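Local coordinates for putative Phosphate (Eubacterium rectale, PDB 3DAO), which probably hydrolyses phosphate esters, as a putative phosphatase of the haloacid dehalogenase-like hydrolase family, at residues G30-K34 against Y270-V275; S67-K71 against L81-D85; P101-W107 against R163-F169; P174-E178 against A197-V203; V230-D235 against A246-V252. One frame throughout, in Å; residues are numbered along the deposited sequence. Where two conformers were deposited one is given.

Interactions 2 and 5 are buried and both reach the large sheet: a helix packs on one of its strands through an acid and two aromatic rings in the first, and two parallel strands join through backbone bonds in the second. Interaction 1, partly buried, adds a tyrosine and waters, and touches interaction 5 where Val-275 meets Phe-233 and Thr-31 meets Asp-235. Interactions 3 and 4 reach the smaller sheet, whose strands 168-172 and 202-207 are neighbours. Interaction 3 is partly buried and centres on an indole; interaction 4 lies at the surface, where waters do much of the bridging. Asp-85 and Ile-167 join interactions 2 and 3.

Interaction 1: G30-K34 against Y270-V275; sequences GTLVK and YWENGV
Tyr-270 lays its ring against the loop 30-34, a plain case of a flat side chain packed on peptide groups. Over one ring face lie Val-33 C, above the centre, and Lys-34 N, offset toward the rim at 3.5 Å from Tyr-270 CE1. The opposite face is met by Trp-271 CE3 of its own segment. Gly-30 O approaches the ring edge, while Lys-34 CG reaches Tyr-270 OH at 3.4 Å. Chi1 of 71°, with CG between the tyrosine's own N and carbonyl carbon, lays the ring there.

The polar part is relayed by water. One water donates to Gly-30 O and accepts from Tyr-270 N at 2.9 Å; another donates to Thr-31 O and accepts from Val-275 N at 3.0 Å. A third lies between Leu-32 O and Asn-273 OD1.

The apolar part belongs to Val-275, whose CG1 meets Leu-32 CD2 at 3.7 Å and whose CG2 sits 3.9 Å from Thr-31 CG2. Thr-31 OG1 is hydrogen-bonded to Asp-27, both in a stretch fitting the DxDx(T/V) pattern of HAD enzymes. The contact ties the loop between strand 23-26 and helix 42-53 to the start of helix 274-281, with Tyr-44 of helix 42-53 touching Leu-32, Asn-273 and Val-275.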
# COMPACT_ATOMS: atom_id res chain seq x y z
N GLY A 30 -6.95 -9.08 3.65
CA GLY A 30 -6.60 -10.33 4.31
C GLY A 30 -6.46 -10.12 5.79
O GLY A 30 -6.15 -11.04 6.52
N THR A 31 -6.69 -8.89 6.23
CA THR A 31 -6.58 -8.54 7.67
C THR A 31 -7.96 -8.25 8.25
O THR A 31 -8.35 -8.84 9.25
CB THR A 31 -5.65 -7.33 7.89
OG1 THR A 31 -4.31 -7.70 7.51
CG2 THR A 31 -5.62 -6.88 9.31
N LEU A 32 -8.66 -7.30 7.63
CA LEU A 32 -10.03 -6.93 8.02
C LEU A 32 -11.07 -7.58 7.15
O LEU A 32 -12.18 -7.88 7.58
CB LEU A 32 -10.23 -5.41 7.92
CG LEU A 32 -9.26 -4.52 8.73
CD1 LEU A 32 -9.56 -3.02 8.49
CD2 LEU A 32 -9.20 -4.85 10.19
N VAL A 33 -10.71 -7.77 5.89
CA VAL A 33 -11.65 -8.30 4.90
C VAL A 33 -10.94 -9.13 3.86
O VAL A 33 -9.75 -9.05 3.69
CB VAL A 33 -12.36 -7.17 4.14
CG1 VAL A 33 -13.10 -6.24 5.14
CG2 VAL A 33 -11.35 -6.35 3.30
N LYS A 34 -11.74 -9.89 3.14
CA LYS A 34 -11.24 -10.68 2.01
C LYS A 34 -10.58 -9.74 1.02
O LYS A 34 -11.07 -8.66 0.75
CB LYS A 34 -12.38 -11.44 1.34
CG LYS A 34 -11.91 -12.42 0.29
CD LYS A 34 -13.07 -13.21 -0.27
CE LYS A 34 -12.60 -14.09 -1.44
NZ LYS A 34 -13.73 -14.88 -2.02
N TYR A 270 -9.74 -12.88 9.32
CA TYR A 270 -10.74 -11.89 9.03
C TYR A 270 -12.14 -12.50 8.98
O TYR A 270 -13.13 -11.82 9.22
CB TYR A 270 -10.43 -11.15 7.74
CG TYR A 270 -10.62 -11.98 6.51
CD1 TYR A 270 -11.89 -12.23 6.01
CD2 TYR A 270 -9.53 -12.54 5.85
CE1 TYR A 270 -12.06 -12.97 4.87
CE2 TYR A 270 -9.69 -13.29 4.70
CZ TYR A 270 -10.96 -13.51 4.23
OH TYR A 270 -11.11 -14.26 3.09
N TRP A 271 -12.20 -13.79 8.71
CA TRP A 271 -13.50 -14.48 8.55
C TRP A 271 -14.09 -14.80 9.89
O TRP A 271 -15.20 -15.32 9.98
CB TRP A 271 -13.44 -15.74 7.65
CG TRP A 271 -12.44 -16.74 8.03
CD1 TRP A 271 -12.59 -17.74 8.94
CD2 TRP A 271 -11.13 -16.87 7.49
NE1 TRP A 271 -11.43 -18.47 9.02
CE2 TRP A 271 -10.52 -17.96 8.13
CE3 TRP A 271 -10.40 -16.16 6.52
CZ2 TRP A 271 -9.22 -18.37 7.84
CZ3 TRP A 271 -9.11 -16.56 6.25
CH2 TRP A 271 -8.54 -17.66 6.90
N GLU A 272 -13.33 -14.45 10.92
CA GLU A 272 -13.76 -14.60 12.31
C GLU A 272 -13.74 -13.24 12.99
O GLU A 272 -13.89 -13.11 14.21
CB GLU A 272 -12.88 -15.58 13.07
CG GLU A 272 -13.14 -16.99 12.63
CD GLU A 272 -12.29 -18.02 13.32
OE1 GLU A 272 -11.52 -17.66 14.23
OE2 GLU A 272 -12.39 -19.21 12.92
N ASN A 273 -13.55 -12.21 12.18
CA ASN A 273 -13.53 -10.84 12.71
C ASN A 273 -12.56 -10.72 13.90
O ASN A 273 -12.84 -10.12 14.92
CB ASN A 273 -14.95 -10.39 13.09
CG ASN A 273 -15.76 -9.95 11.88
OD1 ASN A 273 -15.22 -9.78 10.79
ND2 ASN A 273 -17.05 -9.72 12.08
N GLY A 274 -11.36 -11.27 13.72
CA GLY A 274 -10.35 -11.23 14.78
C GLY A 274 -9.85 -9.86 15.18
O GLY A 274 -9.63 -9.56 16.36
N VAL A 275 -9.62 -9.00 14.21
CA VAL A 275 -9.14 -7.65 14.55
C VAL A 275 -10.24 -6.93 15.35
O VAL A 275 -9.96 -6.24 16.32
CB VAL A 275 -8.72 -6.84 13.31
CG1 VAL A 275 -8.45 -5.40 13.72
CG2 VAL A 275 -7.46 -7.46 12.66
O HOH W 1 -7.09 -13.07 8.24
O HOH W 2 -9.12 -10.41 11.65
O HOH W 3 -12.52 -8.90 10.03

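Interaction 2: S67-K71 against L81-D85; sequences SSEFK and LYITD
Glu-69 reaches toward strand 81-84 as an extended chain (chi2 178°), its CG turned away from its own carbonyl carbon, which carries the carboxylate past the Tyr-82 ring. Tyr-82 has its CG turned in the same sense and runs the other way, so the two run antiparallel, side against side. Glu-69 OE1 comes in at the ring edge, in its plane, 3.2 Å from Tyr-82 CD2, and lies 3.3 Å from Thr-84 CG2. This buried oxygen has no polar partner in the model. The other oxygen, Glu-69 OE2, stands 2.6 Å from Ile-83 O; two oxygens so close suggest that the acid probably holds a proton.

Phe-70 illustrates a second mode. Its edge points to the Tyr-82 face in an offset edge-to-face pair, with centroids 5.5 Å apart and planes at 74°, and Phe-70 CD1 lies 3.5 Å from Tyr-82 CZ. Tyr-82 OH is hydrogen-bonded to Lys-77 O, which probably helps hold this ring's outer end.

Thr-84 OG1 donates to Asp-85 OD1 at 2.8 Å. The contact belongs to the beta-alpha-beta unit of strand 57-61, helix 66-72 and strand 81-84; Phe-66 of the same helix meets both aromatic rings, while helix 212-222 packs on Ile-83.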
# COMPACT_ATOMS: atom_id res chain seq x y z
N SER A 67 -8.87 6.05 -3.00
CA SER A 67 -10.28 5.93 -3.34
C SER A 67 -10.90 4.69 -2.74
O SER A 67 -12.05 4.71 -2.28
CB SER A 67 -10.50 5.91 -4.88
OG SER A 67 -9.79 4.83 -5.49
N SER A 68 -10.14 3.61 -2.74
CA SER A 68 -10.59 2.32 -2.25
C SER A 68 -10.70 2.32 -0.72
O SER A 68 -11.67 1.84 -0.13
CB SER A 68 -9.68 1.19 -2.72
OG SER A 68 -10.21 -0.06 -2.31
N GLU A 69 -9.72 2.93 -0.07
CA GLU A 69 -9.75 3.02 1.40
C GLU A 69 -10.91 3.90 1.85
O GLU A 69 -11.62 3.60 2.83
CB GLU A 69 -8.44 3.61 1.95
CG GLU A 69 -7.22 2.79 1.71
CD GLU A 69 -5.94 3.45 2.23
OE1 GLU A 69 -5.98 4.64 2.56
OE2 GLU A 69 -4.90 2.78 2.33
N PHE A 70 -11.11 4.96 1.10
CA PHE A 70 -12.05 6.04 1.50
C PHE A 70 -13.47 5.51 1.36
O PHE A 70 -14.35 5.84 2.15
CB PHE A 70 -11.81 7.28 0.63
CG PHE A 70 -12.18 8.60 1.27
CD1 PHE A 70 -11.73 8.95 2.54
CD2 PHE A 70 -12.85 9.56 0.52
CE1 PHE A 70 -12.01 10.19 3.08
CE2 PHE A 70 -13.11 10.80 1.03
CZ PHE A 70 -12.71 11.11 2.32
N LYS A 71 -13.66 4.62 0.39
CA LYS A 71 -14.98 4.00 0.18
C LYS A 71 -15.29 2.92 1.22
O LYS A 71 -16.36 2.87 1.80
CB LYS A 71 -15.10 3.40 -1.23
CG LYS A 71 -15.17 4.42 -2.35
CD LYS A 71 -15.20 3.70 -3.71
CE LYS A 71 -14.88 4.63 -4.87
NZ LYS A 71 -14.69 3.84 -6.14
N LEU A 81 -6.88 8.67 9.32
CA LEU A 81 -5.66 8.99 8.55
C LEU A 81 -5.39 7.84 7.61
O LEU A 81 -5.74 6.68 7.87
CB LEU A 81 -4.47 9.24 9.44
CG LEU A 81 -4.52 10.55 10.23
CD1 LEU A 81 -3.34 10.61 11.17
CD2 LEU A 81 -4.54 11.74 9.30
N TYR A 82 -4.84 8.18 6.45
CA TYR A 82 -4.65 7.22 5.36
C TYR A 82 -3.24 7.14 4.83
O TYR A 82 -2.62 8.15 4.50
CB TYR A 82 -5.55 7.61 4.17
CG TYR A 82 -7.01 7.67 4.52
CD1 TYR A 82 -7.56 8.79 5.10
CD2 TYR A 82 -7.85 6.59 4.28
CE1 TYR A 82 -8.89 8.84 5.43
CE2 TYR A 82 -9.20 6.63 4.62
CZ TYR A 82 -9.71 7.75 5.19
OH TYR A 82 -11.07 7.77 5.53
N ILE A 83 -2.75 5.91 4.79
CA ILE A 83 -1.48 5.58 4.14
C ILE A 83 -1.89 4.67 2.98
O ILE A 83 -2.54 3.63 3.17
CB ILE A 83 -0.45 4.96 5.09
CG1 ILE A 83 0.00 5.98 6.14
CG2 ILE A 83 0.78 4.44 4.27
CD1 ILE A 83 0.79 5.39 7.30
N THR A 84 -1.53 5.09 1.77
CA THR A 84 -2.00 4.41 0.57
C THR A 84 -0.86 3.95 -0.30
O THR A 84 0.29 4.34 -0.13
CB THR A 84 -2.89 5.37 -0.30
OG1 THR A 84 -2.07 6.27 -1.08
CG2 THR A 84 -3.88 6.20 0.57
N ASP A 85 -1.22 3.07 -1.22
CA ASP A 85 -0.27 2.66 -2.28
C ASP A 85 1.03 2.14 -1.72
O ASP A 85 2.13 2.41 -2.27
CB ASP A 85 -0.01 3.80 -3.27
CG ASP A 85 -1.24 4.17 -4.08
OD1 ASP A 85 -2.03 4.99 -3.61
OD2 ASP A 85 -1.40 3.62 -5.20

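Interaction 3: P101-W107 against R163-F169; sequences PMDEDIW and RNDIIKF
Ile-166 and Trp-107 form the heart of this contact: Ile-166 CG1 stands 3.6 Å from the centroid of the six-membered ring of Trp-107, a CH-pi contact over the face and only 18° off the ring normal. Glu-104 O lies over the opposite face. Beside this pair, Met-102 N donates an almost straight bond of 2.8 Å to Ile-166 O, while Pro-101 CB packs 3.5 Å from Asn-164 O.

The contact joins the approach to helix 104-117 to the lead-in of strand 168-172, where Ile-167 and Lys-168 face Ala-126 in a classic beta bulge. Water extends the join: one molecule accepts from Trp-107 NE1 at 3.1 Å and donates to Arg-163 O at 2.7 Å, and another donates to Met-102 O and accepts from Ile-166 N.

Further out, Arg-163 grips Asp-165 side-on, NE to OD1 and NH2 to OD2, each at 2.8 Å and in the guanidinium plane. Phe-169, which meets Trp-107 O, is covered by Met-110, Cys-111 and Val-114 of helix 104-117.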
# COMPACT_ATOMS: atom_id res chain seq x y z
N PRO A 101 7.35 10.64 -4.06
CA PRO A 101 7.39 10.38 -5.49
C PRO A 101 8.76 10.07 -6.02
O PRO A 101 9.76 10.28 -5.34
CB PRO A 101 6.92 11.69 -6.08
CG PRO A 101 7.44 12.74 -5.11
CD PRO A 101 7.38 12.08 -3.74
N MSE A 102 8.78 9.53 -7.23
CA MSE A 102 10.02 9.18 -7.90
C MSE A 102 10.56 10.33 -8.75
O MSE A 102 9.80 11.02 -9.47
CB MSE A 102 9.79 7.93 -8.78
CG MSE A 102 9.07 6.83 -7.99
SE MSE A 102 8.60 5.34 -9.15
CE MSE A 102 10.36 4.52 -9.18
N ASP A 103 11.85 10.55 -8.62
CA ASP A 103 12.52 11.56 -9.44
C ASP A 103 12.40 11.19 -10.91
O ASP A 103 12.51 10.03 -11.30
CB ASP A 103 14.00 11.71 -9.12
CG ASP A 103 14.65 12.78 -9.98
OD1 ASP A 103 14.29 13.96 -9.82
OD2 ASP A 103 15.50 12.44 -10.83
N GLU A 104 12.17 12.22 -11.72
CA GLU A 104 11.97 12.10 -13.17
C GLU A 104 13.00 11.21 -13.88
O GLU A 104 12.64 10.41 -14.75
CB GLU A 104 11.95 13.50 -13.83
CG GLU A 104 11.45 13.49 -15.26
CD GLU A 104 11.50 14.88 -15.87
OE1 GLU A 104 12.44 15.61 -15.50
OE2 GLU A 104 10.63 15.21 -16.70
N ASP A 105 14.26 11.34 -13.51
CA ASP A 105 15.37 10.54 -14.08
C ASP A 105 15.22 9.06 -13.81
O ASP A 105 15.70 8.20 -14.56
CB ASP A 105 16.74 10.98 -13.52
CG ASP A 105 17.29 12.22 -14.21
OD1 ASP A 105 16.71 12.64 -15.23
OD2 ASP A 105 18.31 12.75 -13.73
N ILE A 106 14.58 8.75 -12.69
CA ILE A 106 14.38 7.36 -12.29
C ILE A 106 13.22 6.76 -13.13
O ILE A 106 13.43 5.84 -13.90
CB ILE A 106 14.06 7.21 -10.80
CG1 ILE A 106 15.18 7.77 -9.92
CG2 ILE A 106 13.84 5.74 -10.48
CD1 ILE A 106 16.47 7.05 -10.08
N TRP A 107 12.02 7.30 -13.01
CA TRP A 107 10.87 6.67 -13.74
C TRP A 107 10.96 6.80 -15.26
O TRP A 107 10.57 5.89 -16.00
CB TRP A 107 9.48 7.11 -13.21
CG TRP A 107 9.13 8.56 -13.28
CD1 TRP A 107 9.37 9.49 -12.32
CD2 TRP A 107 8.40 9.24 -14.31
NE1 TRP A 107 8.90 10.71 -12.71
CE2 TRP A 107 8.28 10.59 -13.92
CE3 TRP A 107 7.86 8.84 -15.53
CZ2 TRP A 107 7.65 11.55 -14.71
CZ3 TRP A 107 7.21 9.80 -16.31
CH2 TRP A 107 7.14 11.14 -15.90
N ARG A 163 5.20 15.66 -14.80
CA ARG A 163 4.54 15.45 -13.53
C ARG A 163 5.50 15.26 -12.39
O ARG A 163 6.65 14.84 -12.58
CB ARG A 163 3.62 14.25 -13.64
CG ARG A 163 2.59 14.43 -14.73
CD ARG A 163 1.59 13.39 -14.61
NE ARG A 163 0.87 13.54 -13.36
CZ ARG A 163 -0.34 14.06 -13.28
NH1 ARG A 163 -0.94 14.47 -14.38
NH2 ARG A 163 -0.95 14.15 -12.12
N ASN A 164 4.99 15.54 -11.21
CA ASN A 164 5.80 15.44 -9.99
C ASN A 164 5.21 14.49 -8.98
O ASN A 164 5.64 14.45 -7.82
CB ASN A 164 5.96 16.81 -9.30
CG ASN A 164 6.94 16.77 -8.14
OD1 ASN A 164 7.13 17.77 -7.44
ND2 ASN A 164 7.59 15.61 -7.94
N ASP A 165 4.27 13.69 -9.46
CA ASP A 165 3.57 12.73 -8.61
C ASP A 165 3.55 11.28 -9.08
O ASP A 165 2.57 10.60 -8.84
CB ASP A 165 2.13 13.20 -8.40
CG ASP A 165 1.33 13.30 -9.68
OD1 ASP A 165 1.90 13.15 -10.78
OD2 ASP A 165 0.10 13.53 -9.59
N ILE A 166 4.59 10.86 -9.78
CA ILE A 166 4.74 9.44 -10.15
C ILE A 166 5.21 8.71 -8.90
O ILE A 166 6.33 8.91 -8.40
CB ILE A 166 5.67 9.21 -11.37
CG1 ILE A 166 5.12 9.94 -12.61
CG2 ILE A 166 5.81 7.74 -11.63
CD1 ILE A 166 3.73 9.61 -12.98
N ILE A 167 4.33 7.85 -8.40
CA ILE A 167 4.58 7.11 -7.18
C ILE A 167 4.93 5.65 -7.41
O ILE A 167 5.47 4.98 -6.52
CB ILE A 167 3.40 7.23 -6.13
CG1 ILE A 167 2.09 6.69 -6.70
CG2 ILE A 167 3.35 8.69 -5.55
CD1 ILE A 167 0.98 6.54 -5.64
N LYS A 168 4.71 5.18 -8.63
CA LYS A 168 5.03 3.78 -8.96
C LYS A 168 5.25 3.61 -10.45
O LYS A 168 4.56 4.20 -11.25
CB LYS A 168 3.91 2.85 -8.53
CG LYS A 168 4.18 1.35 -8.86
CD LYS A 168 3.11 0.44 -8.31
CE LYS A 168 1.76 0.65 -8.99
NZ LYS A 168 0.75 -0.34 -8.45
N PHE A 169 6.27 2.82 -10.77
CA PHE A 169 6.55 2.41 -12.14
C PHE A 169 6.50 0.89 -12.09
O PHE A 169 7.17 0.25 -11.28
CB PHE A 169 7.91 2.90 -12.63
CG PHE A 169 8.27 2.35 -14.01
CD1 PHE A 169 7.96 3.03 -15.14
CD2 PHE A 169 8.94 1.14 -14.12
CE1 PHE A 169 8.27 2.52 -16.39
CE2 PHE A 169 9.27 0.65 -15.38
CZ PHE A 169 8.93 1.36 -16.51
O HOH W 4 7.38 12.21 -9.71
O HOH W 5 8.28 14.78 -15.17
O HOH W 6 8.85 13.62 -11.62

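Interaction 4: P174-E178 against A197-V203; sequences PDKCE and AAGKEWV
Cys-177 N donates to Lys-200 O at 2.8 Å with an angle of 158°, so the first turn of helix 177-181 binds the tip of the hairpin 193-207 through its backbone. The side chain of Cys-177 follows the same path: its CB lies 3.2 Å from Glu-201 O, and with SG set opposite the backbone N (chi1 -171°) the sulfur reaches Val-203 CG2 at 3.9 Å. That methyl also meets Glu-178 CA. Lys-200 CB packs 3.6 Å from Asp-175 O, and Glu-201 CG lies at the same distance from Pro-174 O.

The hairpin is closed by paired backbone bonds between Ala-198 and Trp-202, leaving a three-residue turn of Gly-199, Lys-200 and Glu-201; the positive phi of Gly-199, 61°, suits a glycine. Two waters donate to Gly-199 O. One also donates to Trp-202 O at 2.9 Å and accepts weakly from Glu-178 N; the other reaches Glu-178 OE1 in one of that residue's two conformers. In the same conformer, Glu-178 lays its extended chain beside Ala-197 CB. Before the helix, His-173 ND1 accepts from the backbone N of both Asp-175 and Lys-176, while Val-203 pairs with Val-171 of strand 168-172.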
# COMPACT_ATOMS: atom_id res chain seq x y z
N PRO A 174 3.21 -11.30 -19.45
CA PRO A 174 2.28 -12.38 -19.13
C PRO A 174 2.82 -13.52 -18.31
O PRO A 174 2.05 -14.17 -17.60
CB PRO A 174 1.94 -12.92 -20.51
CG PRO A 174 1.98 -11.77 -21.35
CD PRO A 174 3.23 -11.04 -20.90
N ASP A 175 4.10 -13.81 -18.40
CA ASP A 175 4.60 -14.97 -17.67
C ASP A 175 6.06 -15.03 -17.27
O ASP A 175 6.45 -16.00 -16.60
CB ASP A 175 4.24 -16.22 -18.45
CG ASP A 175 4.69 -16.17 -19.85
OD1 ASP A 175 5.92 -16.10 -20.03
OD2 ASP A 175 3.83 -16.18 -20.78
N LYS A 176 6.87 -14.04 -17.64
CA LYS A 176 8.29 -14.07 -17.21
C LYS A 176 8.83 -12.69 -17.02
O LYS A 176 9.96 -12.39 -17.39
CB LYS A 176 9.16 -14.83 -18.21
CG LYS A 176 9.04 -14.32 -19.64
CD LYS A 176 10.00 -15.07 -20.58
CE LYS A 176 9.75 -14.75 -22.04
NZ LYS A 176 10.68 -15.46 -22.94
N CYS A 177 8.06 -11.88 -16.31
CA CYS A 177 8.45 -10.49 -16.09
C CYS A 177 9.76 -10.35 -15.29
O CYS A 177 10.72 -9.73 -15.74
CB CYS A 177 7.33 -9.72 -15.41
SG CYS A 177 7.69 -7.95 -15.37
N GLU A 178 9.77 -10.90 -14.08
CA GLU A 178 10.97 -10.81 -13.24
C GLU A 178 12.16 -11.41 -13.98
O GLU A 178 13.26 -10.89 -13.95
CB GLU A 178 10.77 -11.51 -11.89
CG GLU A 178 11.96 -11.36 -10.99
CD GLU A 178 11.81 -12.10 -9.68
OE1 GLU A 178 11.07 -13.12 -9.64
OE2 GLU A 178 12.50 -11.71 -8.72
N ALA A 197 9.30 -7.88 -7.13
CA ALA A 197 8.51 -8.68 -8.08
C ALA A 197 7.20 -9.02 -7.41
O ALA A 197 7.14 -9.12 -6.17
CB ALA A 197 9.26 -9.98 -8.48
N ALA A 198 6.17 -9.18 -8.24
CA ALA A 198 4.88 -9.69 -7.81
C ALA A 198 4.50 -10.81 -8.79
O ALA A 198 4.14 -10.55 -9.96
CB ALA A 198 3.84 -8.61 -7.81
N GLY A 199 4.60 -12.05 -8.32
CA GLY A 199 4.35 -13.19 -9.14
C GLY A 199 5.31 -13.27 -10.33
O GLY A 199 6.47 -12.80 -10.29
N LYS A 200 4.81 -13.85 -11.41
CA LYS A 200 5.61 -13.99 -12.60
C LYS A 200 5.32 -12.89 -13.57
O LYS A 200 5.98 -12.79 -14.63
CB LYS A 200 5.33 -15.34 -13.27
CG LYS A 200 5.78 -16.53 -12.40
CD LYS A 200 5.59 -17.86 -13.11
CE LYS A 200 4.14 -18.19 -13.29
NZ LYS A 200 3.39 -18.24 -11.98
N GLU A 201 4.36 -12.02 -13.21
CA GLU A 201 3.89 -11.04 -14.18
C GLU A 201 4.31 -9.59 -13.96
O GLU A 201 4.26 -8.81 -14.87
CB GLU A 201 2.35 -11.04 -14.25
CG GLU A 201 1.66 -12.38 -14.50
CD GLU A 201 1.60 -13.27 -13.27
OE1 GLU A 201 1.81 -12.73 -12.16
OE2 GLU A 201 1.28 -14.49 -13.42
N TRP A 202 4.67 -9.24 -12.73
CA TRP A 202 4.92 -7.84 -12.39
C TRP A 202 6.22 -7.61 -11.66
O TRP A 202 6.70 -8.44 -10.87
CB TRP A 202 3.81 -7.33 -11.43
CG TRP A 202 2.37 -7.60 -11.89
CD1 TRP A 202 1.60 -8.61 -11.50
CD2 TRP A 202 1.58 -6.81 -12.80
NE1 TRP A 202 0.39 -8.54 -12.13
CE2 TRP A 202 0.34 -7.42 -12.90
CE3 TRP A 202 1.82 -5.64 -13.51
CZ2 TRP A 202 -0.66 -6.92 -13.74
CZ3 TRP A 202 0.82 -5.13 -14.31
CH2 TRP A 202 -0.40 -5.78 -14.42
N VAL A 203 6.77 -6.44 -11.95
CA VAL A 203 7.84 -5.85 -11.16
C VAL A 203 7.43 -4.41 -10.83
O VAL A 203 7.26 -3.57 -11.70
CB VAL A 203 9.24 -5.89 -11.82
CG1 VAL A 203 10.26 -5.18 -10.91
CG2 VAL A 203 9.67 -7.32 -12.08
O HOH W 7 2.03 -15.96 -15.36
O HOH W 8 7.56 -10.99 -12.04
O HOH W 9 8.70 -14.34 -10.68

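Interaction 5: V230-D235 against A246-V252; sequences VCCFGD and AGISYAV
Tyr-250 N donates to Cys-232 O at 2.8 Å, and Gly-234 N to Tyr-250 O at 2.9 Å, the shortest of five backbone bonds that join strands 230-234 and 248-252 in parallel. Ile-248 N to Val-230 O, Cys-232 N to Ile-248 O and Val-252 N to Gly-234 O complete the set, and alpha C-H groups such as Cys-231 CA, 3.1 Å from Ile-248 O, share the same carbonyls.

On one face of the sheet Phe-233 and Tyr-250 run alongside one another. Their planes differ by only 19°, but the rings are so displaced that little of one covers the other; Phe-233 CE2 meets Tyr-250 CD1 at 3.5 Å. Cys-231 SG comes to the edge of the tyrosine ring, 3.9 Å from its CE1, because chi1 of 174° points the sulfur away from the cysteine's own N. Cys-231 CB also sits tightly on Ile-248 CG2, at 3.3 Å. On the other face Cys-232 SG packs on Ala-246 CB at 3.7 Å.

Helix 240-245 links the two strands in a beta-alpha-beta crossover unit of the Rossmann-like HAD core. Helix 274-281 covers Phe-233 and Tyr-250, helix 212-222 touches Val-230 and Cys-232, and strands 23-26 and 265-267 flank the pair in the sheet.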
# COMPACT_ATOMS: atom_id res chain seq x y z
N VAL A 230 2.25 2.81 19.76
CA VAL A 230 1.54 2.35 18.55
C VAL A 230 1.13 0.88 18.61
O VAL A 230 1.87 0.04 19.12
CB VAL A 230 2.43 2.56 17.28
CG1 VAL A 230 1.80 1.98 16.04
CG2 VAL A 230 2.77 4.07 17.04
N CYS A 231 -0.05 0.60 18.07
CA CYS A 231 -0.52 -0.77 17.86
C CYS A 231 -0.78 -0.99 16.36
O CYS A 231 -1.54 -0.26 15.77
CB CYS A 231 -1.80 -1.06 18.66
SG CYS A 231 -2.55 -2.66 18.35
N CYS A 232 -0.12 -2.00 15.78
CA CYS A 232 -0.30 -2.39 14.37
C CYS A 232 -0.90 -3.79 14.22
O CYS A 232 -0.63 -4.70 14.99
CB CYS A 232 1.04 -2.36 13.62
SG CYS A 232 1.78 -0.72 13.49
N PHE A 233 -1.72 -3.91 13.19
CA PHE A 233 -2.33 -5.16 12.79
C PHE A 233 -1.90 -5.46 11.38
O PHE A 233 -1.90 -4.60 10.50
CB PHE A 233 -3.86 -5.09 12.77
CG PHE A 233 -4.46 -4.89 14.12
CD1 PHE A 233 -4.68 -3.62 14.62
CD2 PHE A 233 -4.80 -6.00 14.91
CE1 PHE A 233 -5.24 -3.43 15.87
CE2 PHE A 233 -5.36 -5.80 16.17
CZ PHE A 233 -5.56 -4.53 16.65
N GLY A 234 -1.53 -6.71 11.14
CA GLY A 234 -1.11 -7.13 9.81
C GLY A 234 -1.21 -8.60 9.48
O GLY A 234 -1.59 -9.42 10.31
N ASP A 235 -0.94 -8.90 8.22
CA ASP A 235 -1.04 -10.27 7.73
C ASP A 235 -0.03 -10.68 6.65
O ASP A 235 -0.07 -11.81 6.19
CB ASP A 235 -2.43 -10.53 7.15
CG ASP A 235 -2.68 -9.83 5.83
OD1 ASP A 235 -1.95 -8.89 5.48
OD2 ASP A 235 -3.63 -10.24 5.12
N ALA A 246 6.28 -1.57 16.33
CA ALA A 246 5.13 -1.10 17.13
C ALA A 246 5.22 -1.70 18.54
O ALA A 246 5.59 -2.85 18.71
CB ALA A 246 3.80 -1.50 16.47
N GLY A 247 4.86 -0.90 19.54
CA GLY A 247 4.90 -1.34 20.95
C GLY A 247 4.09 -2.60 21.17
O GLY A 247 4.45 -3.48 21.97
N ILE A 248 2.97 -2.66 20.46
CA ILE A 248 2.08 -3.83 20.47
C ILE A 248 1.64 -4.05 19.04
O ILE A 248 1.47 -3.11 18.27
CB ILE A 248 0.88 -3.69 21.48
CG1 ILE A 248 0.26 -5.05 21.77
CG2 ILE A 248 -0.15 -2.72 21.00
CD1 ILE A 248 -0.76 -5.07 22.94
N SER A 249 1.48 -5.31 18.68
CA SER A 249 1.08 -5.67 17.35
C SER A 249 0.44 -7.04 17.31
O SER A 249 0.68 -7.88 18.19
CB SER A 249 2.26 -5.61 16.40
OG SER A 249 3.25 -6.58 16.74
N TYR A 250 -0.37 -7.20 16.28
CA TYR A 250 -1.12 -8.43 16.04
C TYR A 250 -1.05 -8.88 14.62
O TYR A 250 -1.24 -8.08 13.68
CB TYR A 250 -2.62 -8.23 16.38
CG TYR A 250 -2.86 -7.90 17.83
CD1 TYR A 250 -2.64 -6.60 18.29
CD2 TYR A 250 -3.23 -8.89 18.75
CE1 TYR A 250 -2.82 -6.29 19.64
CE2 TYR A 250 -3.41 -8.58 20.11
CZ TYR A 250 -3.19 -7.27 20.53
OH TYR A 250 -3.34 -6.89 21.85
N ALA A 251 -0.78 -10.18 14.48
CA ALA A 251 -0.86 -10.90 13.22
C ALA A 251 -2.07 -11.78 13.17
O ALA A 251 -2.39 -12.49 14.13
CB ALA A 251 0.39 -11.79 13.00
N VAL A 252 -2.77 -11.72 12.05
CA VAL A 252 -3.89 -12.66 11.84
C VAL A 252 -3.29 -14.07 11.86
O VAL A 252 -2.19 -14.30 11.37
CB VAL A 252 -4.71 -12.37 10.59
CG1 VAL A 252 -5.43 -11.03 10.81
CG2 VAL A 252 -3.84 -12.35 9.31